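Local coordinates for putative dienelactone hydrolase (Klebsiella pneumoniae subsp. pneumoniae MGH 78578, PDB 3F67), which probably hydrolyses ester or lactone bonds with an alpha/beta-hydrolase fold of the dienelactone hydrolase type, at residues I11-E16 with Y68-D73; F42-H47 with A64-F69; K148-K153 with H160-A165. One frame throughout, in Å; residues are numbered along the deposited sequence.

Interaction 1. Residues I11-E16 with Y68-D73; sequences IPSQGE and YFRQGD
With CG opposite the carbonyl carbon (chi1 -63°) and the chain then straight out to NE (chi2 -177°), R70 reaches across from its loop to E16 and S13. The target is a two-residue beta hairpin: strands 4-13 and 16-25 turn over through a type I' turn from S13 to E16, closed by E16 N to S13 O at 3.0 Å and S13 N to E16 O at 2.7 Å. Strand 4-13 is an outermost strand of the central sheet, so the contact lies at the sheet's margin, near the protein surface.

A salt bridge joins the two sides. R70 NE donates to E16 OE1 over 2.9 Å at 151°; the oxygen lies in the guanidinium plane, whereas the nitrogen meets it from well above the carboxylate plane. The two flat groups are steeply inclined to each other, not paired side by side. E16 has two deposited conformers; the bridge is described for the one given here. Further along the guanidinium, NH2 makes a weak bond of 3.4 Å to S13 O, which already accepts from E16 N. The stronger partner of NH2 is D99 on helix 93-108, and S13 OG bonds to the same carboxylate, so hairpin, loop and helix share one charged group.

F69 supports R70 from within the loop. Its CZ stands 3.5 Å above the guanidinium plane, over the centre of the group, and one face of its ring carries R70 CG near the rim. Toward the hairpin the ring presents its edge, where CE1 lies 4.0 Å from E16 CB.

Interaction 2. Residues F42-H47 with A64-F69; sequences FGVHEH and APELYF
This contact belongs to the beta-alpha-beta unit of strand 32-38, helix 46-57 and strand 61-65: the loop leading into the helix meets the end of the second strand and the loop that follows it. V44 and E66 are the closest pair, and each is the centre of an inverse gamma turn. V44 N donates to E66 OE1 at 2.9 Å (146°), using the syn lone pair of the oxygen. The E66 chain bends at chi2 (63°), which folds the carboxylate back toward V44; E66 has two deposited conformers, and the bond is described for the one given. The same OE1 lies 3.6 Å from G43 CA.

V44 also packs by its methyl groups. CG2 is 3.4 Å from P65 O, while CG1 meets A64 CB at 3.9 Å, so the valine lies along the backbone where strand 61-65 ends. One residue on, H45 is the N-cap of helix 46-57: its ND1 accepts from H47 N over 2.9 Å, with the nitrogen close to the ring plane, and Y218 stacks on the ring.

Beyond the pair, A64 and E66 bond by their backbones to Y21 and P19 of strand 16-25, while P65 touches L100 and V103 on helix 93-108.

Interaction 3. Residues K148-K153 with H160-A165; sequences KLVGEK and HPVDIA
H160 pushes its ring into the curve of the loop 148-153. Its NE2 donates to E152 O at 2.8 Å in a nearly straight bond (174°); the oxygen lies in the imidazole plane, but the nitrogen sits well above the carbonyl plane, away from the lone pairs. With CG beside the backbone N (chi1 -69°), the ring lies next to the backbone of V150 and G151, and V150 C stands over one face, toward the rim. The other nitrogen, ND1, bonds to R127 NE of helix 124-133, so both ends of the imidazole are engaged and its rotation is fixed.

P161 follows, with CG 3.3 Å from K148 O, a buried carbonyl oxygen that has no hydrogen-bond partner in the model. On the neighbouring residue L149, CD2 reaches P161 CB at 4.0 Å, and both side chains also touch W130 and M191. In the alpha/beta-hydrolase fold, this is the excursion after strand 141-145, turning back through the short, weakly bonded helix 161-164 beside helices 124-133 and 185-197.

V162 N then donates to L149 O at 3.1 Å, in the carbonyl plane, which pins the loop to the first turn. In the V162 conformer given, CG2 lies 3.5 Å from V150 CG1, the two side chains crossing at about a right angle next to helix 185-197.

D163 turns its carboxylate back toward the start of the segment. Its OD2 accepts from H160 N at 2.9 Å through the anti lone pair, and from K153 NZ at 2.8 Å in a salt bridge that comes from above the carboxylate plane; the same ammonium nitrogen bonds to P158 O.

Interactions 1 and 2 are neighbours, their centres 11 Å apart, sharing Y68 and F69 on the chain that leaves strand 61-65: first it meets the loop 42-47, then, from the last residue of the E66-F69 turn onward, the hairpin. Interaction 3 stands apart, its centre 25 Å from that of interaction 1 and 23 Å from that of interaction 2. C123, H212 and D180 probably form the Cys-His-Asp triad, in keeping with the family, with C123 on a probable nucleophile elbow; the K148 side chain lies near them without touching. W124, next to C123, meets Y68 edge to face. A bound 1,2-ethanediol, probably from the crystallisation liquor, lies beside E66.

Interaction 1. Residues I11-E16 with Y68-D73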
ATOM      1  N   ILE A  11      -1.654  -0.007  17.527  1.00 20.88           N
ATOM      2  CA  ILE A  11      -0.233  -0.142  17.307  1.00 20.61           C
ATOM      3  C   ILE A  11       0.432   1.061  17.947  1.00 19.56           C
ATOM      4  O   ILE A  11       0.127   2.208  17.595  1.00 18.10           O
ATOM      5  CB  ILE A  11       0.052  -0.273  15.819  1.00 20.25           C
ATOM      6  CG1 ILE A  11      -0.458  -1.687  15.407  1.00 23.70           C
ATOM      7  CG2 ILE A  11       1.601  -0.115  15.556  1.00 18.94           C
ATOM      8  CD1 ILE A  11      -0.243  -2.060  14.038  1.00 26.96           C
ATOM      9  N   PRO A  12       1.363   0.813  18.886  1.00 20.97           N
ATOM     10  CA  PRO A  12       2.033   1.937  19.547  1.00 22.11           C
ATOM     11  C   PRO A  12       2.879   2.683  18.504  1.00 23.77           C
ATOM     12  O   PRO A  12       3.624   2.061  17.756  1.00 22.66           O
ATOM     13  CB  PRO A  12       2.912   1.257  20.625  1.00 23.07           C
ATOM     14  CG  PRO A  12       2.337  -0.136  20.810  1.00 21.93           C
ATOM     15  CD  PRO A  12       1.734  -0.513  19.447  1.00 20.89           C
ATOM     16  N   SER A  13       2.739   4.000  18.400  1.00 24.46           N
ATOM     17  CA  SER A  13       3.362   4.664  17.250  1.00 27.96           C
ATOM     18  C   SER A  13       3.676   6.119  17.508  1.00 29.17           C
ATOM     19  O   SER A  13       2.763   6.950  17.652  1.00 28.95           O
ATOM     20  CB  SER A  13       2.508   4.515  15.967  1.00 27.34           C
ATOM     21  OG  SER A  13       3.250   4.916  14.797  1.00 30.98           O
ATOM     22  N   GLN A  14       4.981   6.418  17.530  1.00 30.58           N
ATOM     23  CA  GLN A  14       5.479   7.773  17.815  1.00 31.15           C
ATOM     24  C   GLN A  14       4.793   8.386  19.072  1.00 31.46           C
ATOM     25  O   GLN A  14       4.521   9.595  19.119  1.00 32.26           O
ATOM     26  CB  GLN A  14       5.317   8.668  16.558  1.00 31.45           C
ATOM     27  CG  GLN A  14       5.830   8.014  15.245  1.00 31.81           C
ATOM     28  CD  GLN A  14       5.701   8.906  14.013  1.00 34.23           C
ATOM     29  OE1 GLN A  14       4.811   8.721  13.135  1.00 29.66           O
ATOM     30  NE2 GLN A  14       6.611   9.863  13.914  1.00 32.34           N
ATOM     31  N   GLY A  15       4.528   7.550  20.083  1.00 30.74           N
ATOM     32  CA  GLY A  15       3.870   7.969  21.332  1.00 28.83           C
ATOM     33  C   GLY A  15       2.335   7.922  21.439  1.00 28.36           C
ATOM     34  O   GLY A  15       1.761   8.297  22.476  1.00 28.44           O
ATOM     35  N   GLU A  16       1.683   7.455  20.375  0.50 27.07           N
ATOM     36  CA  GLU A  16       0.224   7.432  20.293  0.50 26.41           C
ATOM     37  C   GLU A  16      -0.251   6.088  19.789  0.50 25.17           C
ATOM     38  O   GLU A  16       0.518   5.365  19.158  0.50 24.86           O
ATOM     39  CB  GLU A  16      -0.259   8.532  19.364  0.50 26.26           C
ATOM     40  CG  GLU A  16      -0.127   9.910  19.952  0.50 28.21           C
ATOM     41  CD  GLU A  16      -0.205  10.963  18.892  0.50 29.16           C
ATOM     42  OE1 GLU A  16       0.764  11.074  18.115  0.50 28.87           O
ATOM     43  OE2 GLU A  16      -1.236  11.660  18.829  0.50 30.08           O
ATOM     44  N   TYR A  68      -4.566   7.921   9.059  1.00 14.56           N
ATOM     45  CA  TYR A  68      -4.998   9.330   9.185  1.00 13.65           C
ATOM     46  C   TYR A  68      -5.407   9.692  10.618  1.00 15.13           C
ATOM     47  O   TYR A  68      -5.837  10.822  10.848  1.00 15.16           O
ATOM     48  CB  TYR A  68      -6.189   9.635   8.245  1.00 15.03           C
ATOM     49  CG  TYR A  68      -5.911   9.498   6.736  1.00 15.06           C
ATOM     50  CD1 TYR A  68      -4.602   9.316   6.246  1.00 15.84           C
ATOM     51  CD2 TYR A  68      -6.969   9.589   5.825  1.00 16.82           C
ATOM     52  CE1 TYR A  68      -4.358   9.216   4.837  1.00 16.24           C
ATOM     53  CE2 TYR A  68      -6.759   9.487   4.431  1.00 15.56           C
ATOM     54  CZ  TYR A  68      -5.462   9.308   3.955  1.00 18.10           C
ATOM     55  OH  TYR A  68      -5.267   9.188   2.602  1.00 15.70           O
ATOM     56  N   PHE A  69      -5.264   8.763  11.580  1.00 13.59           N
ATOM     57  CA  PHE A  69      -5.972   8.900  12.893  1.00 15.53           C
ATOM     58  C   PHE A  69      -5.723  10.210  13.658  1.00 15.39           C
ATOM     59  O   PHE A  69      -6.614  10.705  14.360  1.00 15.60           O
ATOM     60  CB  PHE A  69      -5.754   7.657  13.809  1.00 15.71           C
ATOM     61  CG  PHE A  69      -4.404   7.623  14.491  1.00 17.27           C
ATOM     62  CD1 PHE A  69      -4.296   7.887  15.858  1.00 17.72           C
ATOM     63  CD2 PHE A  69      -3.237   7.359  13.768  1.00 16.22           C
ATOM     64  CE1 PHE A  69      -3.016   7.866  16.498  1.00 17.41           C
ATOM     65  CE2 PHE A  69      -1.988   7.331  14.373  1.00 17.59           C
ATOM     66  CZ  PHE A  69      -1.868   7.588  15.746  1.00 18.19           C
ATOM     67  N   ARG A  70      -4.536  10.784  13.506  1.00 15.60           N
ATOM     68  CA  ARG A  70      -4.186  12.009  14.244  1.00 15.38           C
ATOM     69  C   ARG A  70      -4.832  13.230  13.619  1.00 15.96           C
ATOM     70  O   ARG A  70      -5.072  14.220  14.311  1.00 16.72           O
ATOM     71  CB  ARG A  70      -2.682  12.255  14.215  1.00 15.75           C
ATOM     72  CG  ARG A  70      -1.855  11.155  14.911  1.00 15.59           C
ATOM     73  CD  ARG A  70      -0.378  11.542  14.877  1.00 15.23           C
ATOM     74  NE  ARG A  70       0.489  10.425  15.311  1.00 17.44           N
ATOM     75  CZ  ARG A  70       0.872   9.455  14.467  1.00 18.46           C
ATOM     76  NH1 ARG A  70       0.415   9.456  13.227  1.00 15.87           N
ATOM     77  NH2 ARG A  70       1.673   8.485  14.853  1.00 18.82           N
ATOM     78  N   GLN A  71      -5.035  13.184  12.305  1.00 14.77           N
ATOM     79  CA  GLN A  71      -5.520  14.339  11.534  1.00 15.64           C
ATOM     80  C   GLN A  71      -7.046  14.334  11.423  1.00 15.61           C
ATOM     81  O   GLN A  71      -7.647  15.382  11.417  1.00 16.89           O
ATOM     82  CB  GLN A  71      -4.881  14.370  10.125  1.00 15.59           C
ATOM     83  CG  GLN A  71      -3.404  14.900  10.061  1.00 17.33           C
ATOM     84  CD  GLN A  71      -2.360  13.903  10.589  1.00 17.85           C
ATOM     85  OE1 GLN A  71      -2.471  12.700  10.369  1.00 17.76           O
ATOM     86  NE2 GLN A  71      -1.358  14.415  11.331  1.00 16.68           N
ATOM     87  N   GLY A  72      -7.672  13.167  11.316  1.00 15.90           N
ATOM     88  CA  GLY A  72      -9.140  13.140  11.215  1.00 15.37           C
ATOM     89  C   GLY A  72      -9.683  11.829  10.708  1.00 16.24           C
ATOM     90  O   GLY A  72      -8.942  10.872  10.508  1.00 17.95           O
ATOM     91  N   ASP A  73     -11.002  11.801  10.515  1.00 16.50           N
ATOM     92  CA  ASP A  73     -11.704  10.581  10.158  1.00 15.50           C
ATOM     93  C   ASP A  73     -12.292  10.747   8.754  1.00 14.41           C
ATOM     94  O   ASP A  73     -13.166  11.605   8.550  1.00 13.79           O
ATOM     95  CB  ASP A  73     -12.843  10.404  11.168  1.00 17.20           C
ATOM     96  CG  ASP A  73     -13.727   9.201  10.858  1.00 21.25           C
ATOM     97  OD1 ASP A  73     -13.439   8.452   9.895  1.00 22.23           O
ATOM     98  OD2 ASP A  73     -14.751   9.048  11.582  1.00 26.39           O
TER

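Interaction 2. Residues F42-H47 with A64-F69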
ATOM      1  N   PHE A  42      -9.872   6.545   1.796  1.00 13.12           N
ATOM      2  CA  PHE A  42     -11.089   6.270   2.554  1.00 14.37           C
ATOM      3  C   PHE A  42     -10.836   5.639   3.900  1.00 14.60           C
ATOM      4  O   PHE A  42     -11.789   5.325   4.636  1.00 15.10           O
ATOM      5  CB  PHE A  42     -12.083   5.444   1.704  1.00 14.10           C
ATOM      6  CG  PHE A  42     -12.279   6.021   0.328  1.00 16.66           C
ATOM      7  CD1 PHE A  42     -12.790   7.313   0.169  1.00 16.24           C
ATOM      8  CD2 PHE A  42     -11.887   5.299  -0.809  1.00 18.99           C
ATOM      9  CE1 PHE A  42     -12.944   7.910  -1.130  1.00 17.41           C
ATOM     10  CE2 PHE A  42     -12.043   5.874  -2.104  1.00 19.80           C
ATOM     11  CZ  PHE A  42     -12.568   7.198  -2.244  1.00 17.59           C
ATOM     12  N   GLY A  43      -9.567   5.427   4.212  1.00 14.84           N
ATOM     13  CA  GLY A  43      -9.182   4.833   5.500  1.00 14.87           C
ATOM     14  C   GLY A  43      -9.354   3.331   5.499  1.00 14.41           C
ATOM     15  O   GLY A  43      -9.409   2.687   4.429  1.00 13.84           O
ATOM     16  N   VAL A  44      -9.402   2.742   6.695  1.00 14.45           N
ATOM     17  CA  VAL A  44      -9.455   1.241   6.754  1.00 14.08           C
ATOM     18  C   VAL A  44     -10.928   0.837   6.605  1.00 14.80           C
ATOM     19  O   VAL A  44     -11.637   0.476   7.563  1.00 15.74           O
ATOM     20  CB  VAL A  44      -8.752   0.682   8.015  1.00 14.68           C
ATOM     21  CG1 VAL A  44      -8.731  -0.884   7.971  1.00 16.98           C
ATOM     22  CG2 VAL A  44      -7.324   1.135   8.017  1.00 15.35           C
ATOM     23  N   HIS A  45     -11.389   0.992   5.367  1.00 14.72           N
ATOM     24  CA  HIS A  45     -12.797   0.763   4.934  1.00 15.27           C
ATOM     25  C   HIS A  45     -13.039  -0.748   5.014  1.00 14.75           C
ATOM     26  O   HIS A  45     -12.090  -1.528   5.050  1.00 14.17           O
ATOM     27  CB  HIS A  45     -12.818   1.245   3.477  1.00 15.07           C
ATOM     28  CG  HIS A  45     -14.171   1.236   2.815  1.00 15.19           C
ATOM     29  ND1 HIS A  45     -14.675   0.112   2.188  1.00 16.13           N
ATOM     30  CD2 HIS A  45     -15.089   2.211   2.650  1.00 17.27           C
ATOM     31  CE1 HIS A  45     -15.857   0.398   1.662  1.00 17.03           C
ATOM     32  NE2 HIS A  45     -16.140   1.666   1.943  1.00 17.43           N
ATOM     33  N   GLU A  46     -14.312  -1.173   5.015  1.00 13.80           N
ATOM     34  CA  GLU A  46     -14.621  -2.608   4.909  1.00 13.92           C
ATOM     35  C   GLU A  46     -13.859  -3.317   3.788  1.00 14.61           C
ATOM     36  O   GLU A  46     -13.463  -4.486   3.923  1.00 14.59           O
ATOM     37  CB  GLU A  46     -16.128  -2.767   4.668  1.00 15.07           C
ATOM     38  CG  GLU A  46     -16.542  -4.200   4.423  1.00 16.75           C
ATOM     39  CD  GLU A  46     -16.212  -5.150   5.610  1.00 19.86           C
ATOM     40  OE1 GLU A  46     -16.043  -4.690   6.776  1.00 18.27           O
ATOM     41  OE2 GLU A  46     -16.120  -6.366   5.357  1.00 18.91           O
ATOM     42  N   HIS A  47     -13.698  -2.631   2.657  1.00 14.08           N
ATOM     43  CA  HIS A  47     -12.998  -3.233   1.495  1.00 14.85           C
ATOM     44  C   HIS A  47     -11.534  -3.550   1.913  1.00 14.71           C
ATOM     45  O   HIS A  47     -11.019  -4.603   1.565  1.00 14.75           O
ATOM     46  CB  HIS A  47     -13.005  -2.272   0.316  1.00 14.39           C
ATOM     47  CG  HIS A  47     -12.136  -2.709  -0.828  1.00 16.35           C
ATOM     48  ND1 HIS A  47     -12.306  -3.922  -1.463  1.00 17.89           N
ATOM     49  CD2 HIS A  47     -11.084  -2.110  -1.439  1.00 17.22           C
ATOM     50  CE1 HIS A  47     -11.402  -4.051  -2.415  1.00 16.47           C
ATOM     51  NE2 HIS A  47     -10.654  -2.963  -2.432  1.00 15.56           N
ATOM     52  N   ALA A  64      -3.579  -3.593   8.372  1.00 13.27           N
ATOM     53  CA  ALA A  64      -3.932  -2.311   7.746  1.00 14.66           C
ATOM     54  C   ALA A  64      -4.062  -1.256   8.865  1.00 13.88           C
ATOM     55  O   ALA A  64      -5.060  -1.258   9.599  1.00 14.20           O
ATOM     56  CB  ALA A  64      -5.280  -2.422   7.035  1.00 14.07           C
ATOM     57  N   PRO A  65      -3.102  -0.329   8.945  1.00 14.26           N
ATOM     58  CA  PRO A  65      -3.182   0.766   9.944  1.00 13.44           C
ATOM     59  C   PRO A  65      -4.084   1.933   9.487  1.00 13.77           C
ATOM     60  O   PRO A  65      -4.144   2.260   8.292  1.00 14.41           O
ATOM     61  CB  PRO A  65      -1.720   1.239  10.046  1.00 13.85           C
ATOM     62  CG  PRO A  65      -1.153   1.000   8.651  1.00 13.17           C
ATOM     63  CD  PRO A  65      -1.805  -0.335   8.220  1.00 14.35           C
ATOM     64  N   GLU A  66      -4.725   2.549  10.469  0.50 14.23           N
ATOM     65  CA  GLU A  66      -5.537   3.729  10.289  0.50 14.90           C
ATOM     66  C   GLU A  66      -4.590   4.932  10.242  0.50 14.64           C
ATOM     67  O   GLU A  66      -4.432   5.657  11.244  0.50 14.94           O
ATOM     68  CB  GLU A  66      -6.478   3.846  11.488  0.50 14.40           C
ATOM     69  CG  GLU A  66      -7.733   4.671  11.197  0.50 19.33           C
ATOM     70  CD  GLU A  66      -8.590   4.042  10.118  0.50 25.53           C
ATOM     71  OE1 GLU A  66      -8.286   4.266   8.924  0.50 25.67           O
ATOM     72  OE2 GLU A  66      -9.575   3.337  10.464  0.50 29.04           O
ATOM     73  N   LEU A  67      -3.968   5.161   9.081  1.00 14.05           N
ATOM     74  CA  LEU A  67      -2.859   6.156   9.014  1.00 14.44           C
ATOM     75  C   LEU A  67      -3.281   7.607   9.259  1.00 14.02           C
ATOM     76  O   LEU A  67      -2.440   8.440   9.638  1.00 15.00           O
ATOM     77  CB  LEU A  67      -2.114   6.028   7.672  1.00 13.25           C
ATOM     78  CG  LEU A  67      -1.391   4.674   7.590  1.00 13.10           C
ATOM     79  CD1 LEU A  67      -1.022   4.302   6.154  1.00 16.19           C
ATOM     80  CD2 LEU A  67      -0.102   4.767   8.395  1.00 12.25           C
ATOM     81  N   TYR A  68      -4.566   7.921   9.059  1.00 14.56           N
ATOM     82  CA  TYR A  68      -4.998   9.330   9.185  1.00 13.65           C
ATOM     83  C   TYR A  68      -5.407   9.692  10.618  1.00 15.13           C
ATOM     84  O   TYR A  68      -5.837  10.822  10.848  1.00 15.16           O
ATOM     85  CB  TYR A  68      -6.189   9.635   8.245  1.00 15.03           C
ATOM     86  CG  TYR A  68      -5.911   9.498   6.736  1.00 15.06           C
ATOM     87  CD1 TYR A  68      -4.602   9.316   6.246  1.00 15.84           C
ATOM     88  CD2 TYR A  68      -6.969   9.589   5.825  1.00 16.82           C
ATOM     89  CE1 TYR A  68      -4.358   9.216   4.837  1.00 16.24           C
ATOM     90  CE2 TYR A  68      -6.759   9.487   4.431  1.00 15.56           C
ATOM     91  CZ  TYR A  68      -5.462   9.308   3.955  1.00 18.10           C
ATOM     92  OH  TYR A  68      -5.267   9.188   2.602  1.00 15.70           O
ATOM     93  N   PHE A  69      -5.264   8.763  11.580  1.00 13.59           N
ATOM     94  CA  PHE A  69      -5.972   8.900  12.893  1.00 15.53           C
ATOM     95  C   PHE A  69      -5.723  10.210  13.658  1.00 15.39           C
ATOM     96  O   PHE A  69      -6.614  10.705  14.360  1.00 15.60           O
ATOM     97  CB  PHE A  69      -5.754   7.657  13.809  1.00 15.71           C
ATOM     98  CG  PHE A  69      -4.404   7.623  14.491  1.00 17.27           C
ATOM     99  CD1 PHE A  69      -4.296   7.887  15.858  1.00 17.72           C
ATOM    100  CD2 PHE A  69      -3.237   7.359  13.768  1.00 16.22           C
ATOM    101  CE1 PHE A  69      -3.016   7.866  16.498  1.00 17.41           C
ATOM    102  CE2 PHE A  69      -1.988   7.331  14.373  1.00 17.59           C
ATOM    103  CZ  PHE A  69      -1.868   7.588  15.746  1.00 18.19           C
TER

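Interaction 3. Residues K148-K153 with H160-A165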
ATOM      1  N   LYS A 148      -0.036   7.489  -7.660  0.50 15.53           N
ATOM      2  CA  LYS A 148       0.511   8.649  -8.377  0.50 15.75           C
ATOM      3  C   LYS A 148       2.026   8.624  -8.404  0.50 15.57           C
ATOM      4  O   LYS A 148       2.651   8.411  -7.356  0.50 15.61           O
ATOM      5  CB  LYS A 148       0.093   9.943  -7.666  0.50 16.03           C
ATOM      6  CG  LYS A 148       0.849  11.144  -8.171  0.50 17.88           C
ATOM      7  CD  LYS A 148       0.935  12.278  -7.120  0.50 20.40           C
ATOM      8  CE  LYS A 148      -0.364  12.378  -6.391  0.50 24.44           C
ATOM      9  NZ  LYS A 148      -1.464  12.455  -7.394  0.50 26.97           N
ATOM     10  N   LEU A 149       2.617   8.868  -9.583  1.00 14.89           N
ATOM     11  CA  LEU A 149       4.076   8.760  -9.780  1.00 15.53           C
ATOM     12  C   LEU A 149       4.836  10.086  -9.834  1.00 17.85           C
ATOM     13  O   LEU A 149       6.018  10.162  -9.454  1.00 15.90           O
ATOM     14  CB  LEU A 149       4.320   8.028 -11.107  1.00 15.69           C
ATOM     15  CG  LEU A 149       3.770   6.572 -11.066  1.00 12.65           C
ATOM     16  CD1 LEU A 149       3.831   6.020 -12.504  1.00 16.73           C
ATOM     17  CD2 LEU A 149       4.592   5.619 -10.129  1.00 15.48           C
ATOM     18  N   VAL A 150       4.161  11.088 -10.375  1.00 20.28           N
ATOM     19  CA  VAL A 150       4.735  12.430 -10.575  1.00 24.84           C
ATOM     20  C   VAL A 150       3.699  13.407 -10.081  1.00 26.02           C
ATOM     21  O   VAL A 150       2.508  13.105  -9.946  1.00 27.38           O
ATOM     22  CB  VAL A 150       5.143  12.766 -12.083  1.00 24.64           C
ATOM     23  CG1 VAL A 150       6.540  13.318 -12.122  1.00 28.75           C
ATOM     24  CG2 VAL A 150       5.124  11.619 -12.945  1.00 28.04           C
ATOM     25  N   GLY A 151       4.152  14.571  -9.678  1.00 28.75           N
ATOM     26  CA  GLY A 151       3.231  15.491  -9.054  1.00 29.68           C
ATOM     27  C   GLY A 151       3.953  16.794  -8.776  1.00 28.60           C
ATOM     28  O   GLY A 151       5.184  16.894  -8.858  1.00 28.84           O
ATOM     29  N   GLU A 152       3.182  17.789  -8.419  1.00 30.35           N
ATOM     30  CA  GLU A 152       3.776  18.996  -7.861  1.00 30.14           C
ATOM     31  C   GLU A 152       4.055  18.644  -6.404  1.00 29.11           C
ATOM     32  O   GLU A 152       3.428  17.740  -5.840  1.00 28.43           O
ATOM     33  CB  GLU A 152       2.845  20.207  -7.965  1.00 31.55           C
ATOM     34  CG  GLU A 152       1.535  20.078  -7.180  1.00 35.18           C
ATOM     35  CD  GLU A 152       0.916  21.442  -6.815  1.00 41.78           C
ATOM     36  OE1 GLU A 152       1.452  22.517  -7.230  1.00 42.97           O
ATOM     37  OE2 GLU A 152      -0.128  21.430  -6.102  1.00 44.47           O
ATOM     38  N   LYS A 153       5.010  19.336  -5.816  1.00 28.19           N
ATOM     39  CA  LYS A 153       5.437  19.047  -4.464  1.00 27.91           C
ATOM     40  C   LYS A 153       4.747  19.949  -3.492  1.00 25.86           C
ATOM     41  O   LYS A 153       4.245  21.010  -3.855  1.00 26.32           O
ATOM     42  CB  LYS A 153       6.939  19.285  -4.315  1.00 29.54           C
ATOM     43  CG  LYS A 153       7.747  18.073  -4.604  1.00 32.94           C
ATOM     44  CD  LYS A 153       8.054  17.888  -6.080  1.00 34.70           C
ATOM     45  CE  LYS A 153       8.638  16.518  -6.299  1.00 34.14           C
ATOM     46  NZ  LYS A 153      10.077  16.575  -5.898  1.00 39.07           N
ATOM     47  N   HIS A 160       8.006  12.515  -4.803  1.00 17.55           N
ATOM     48  CA  HIS A 160       7.111  11.537  -5.444  1.00 17.16           C
ATOM     49  C   HIS A 160       7.918  10.335  -5.904  1.00 15.36           C
ATOM     50  O   HIS A 160       9.156  10.363  -5.836  1.00 14.68           O
ATOM     51  CB  HIS A 160       6.405  12.228  -6.623  1.00 17.29           C
ATOM     52  CG  HIS A 160       5.427  13.261  -6.173  1.00 18.62           C
ATOM     53  ND1 HIS A 160       4.362  12.959  -5.338  1.00 19.55           N
ATOM     54  CD2 HIS A 160       5.378  14.599  -6.379  1.00 16.33           C
ATOM     55  CE1 HIS A 160       3.684  14.062  -5.081  1.00 21.57           C
ATOM     56  NE2 HIS A 160       4.280  15.073  -5.702  1.00 21.80           N
ATOM     57  N   PRO A 161       7.243   9.250  -6.301  1.00 15.35           N
ATOM     58  CA  PRO A 161       7.974   8.055  -6.677  1.00 15.17           C
ATOM     59  C   PRO A 161       9.096   8.321  -7.696  1.00 15.62           C
ATOM     60  O   PRO A 161      10.168   7.707  -7.586  1.00 15.32           O
ATOM     61  CB  PRO A 161       6.863   7.099  -7.186  1.00 14.10           C
ATOM     62  CG  PRO A 161       5.661   7.486  -6.287  1.00 15.52           C
ATOM     63  CD  PRO A 161       5.776   9.011  -6.205  1.00 16.14           C
ATOM     64  N   VAL A 162       8.879   9.239  -8.648  0.50 15.38           N
ATOM     65  CA  VAL A 162       9.937   9.482  -9.649  0.50 15.79           C
ATOM     66  C   VAL A 162      11.211   9.929  -8.955  0.50 16.27           C
ATOM     67  O   VAL A 162      12.292   9.574  -9.392  0.50 15.68           O
ATOM     68  CB  VAL A 162       9.551  10.503 -10.738  0.50 16.09           C
ATOM     69  CG1 VAL A 162       8.561   9.888 -11.748  0.50 16.14           C
ATOM     70  CG2 VAL A 162       9.030  11.780 -10.117  0.50 14.64           C
ATOM     71  N   ASP A 163      11.069  10.675  -7.852  1.00 16.88           N
ATOM     72  CA  ASP A 163      12.254  11.254  -7.118  1.00 18.29           C
ATOM     73  C   ASP A 163      13.055  10.239  -6.303  1.00 19.57           C
ATOM     74  O   ASP A 163      14.241  10.457  -5.989  1.00 18.59           O
ATOM     75  CB  ASP A 163      11.784  12.354  -6.147  1.00 18.31           C
ATOM     76  CG  ASP A 163      11.091  13.464  -6.836  1.00 20.80           C
ATOM     77  OD1 ASP A 163      11.660  14.028  -7.820  1.00 23.26           O
ATOM     78  OD2 ASP A 163       9.961  13.791  -6.444  1.00 23.03           O
ATOM     79  N   ILE A 164      12.392   9.141  -5.914  1.00 19.23           N
ATOM     80  CA  ILE A 164      13.015   8.195  -4.982  1.00 20.31           C
ATOM     81  C   ILE A 164      13.403   6.900  -5.621  1.00 20.19           C
ATOM     82  O   ILE A 164      13.961   6.038  -4.960  1.00 19.00           O
ATOM     83  CB  ILE A 164      12.156   7.968  -3.702  1.00 20.04           C
ATOM     84  CG1 ILE A 164      10.696   7.596  -4.010  1.00 20.89           C
ATOM     85  CG2 ILE A 164      12.138   9.254  -2.918  1.00 22.70           C
ATOM     86  CD1 ILE A 164      10.468   6.188  -4.547  1.00 18.23           C
ATOM     87  N   ALA A 165      13.149   6.778  -6.933  1.00 21.02           N
ATOM     88  CA  ALA A 165      13.494   5.557  -7.654  1.00 22.04           C
ATOM     89  C   ALA A 165      14.966   5.227  -7.362  1.00 22.17           C
ATOM     90  O   ALA A 165      15.386   4.088  -7.153  1.00 21.99           O
ATOM     91  CB  ALA A 165      13.227   5.727  -9.187  1.00 22.15           C
TER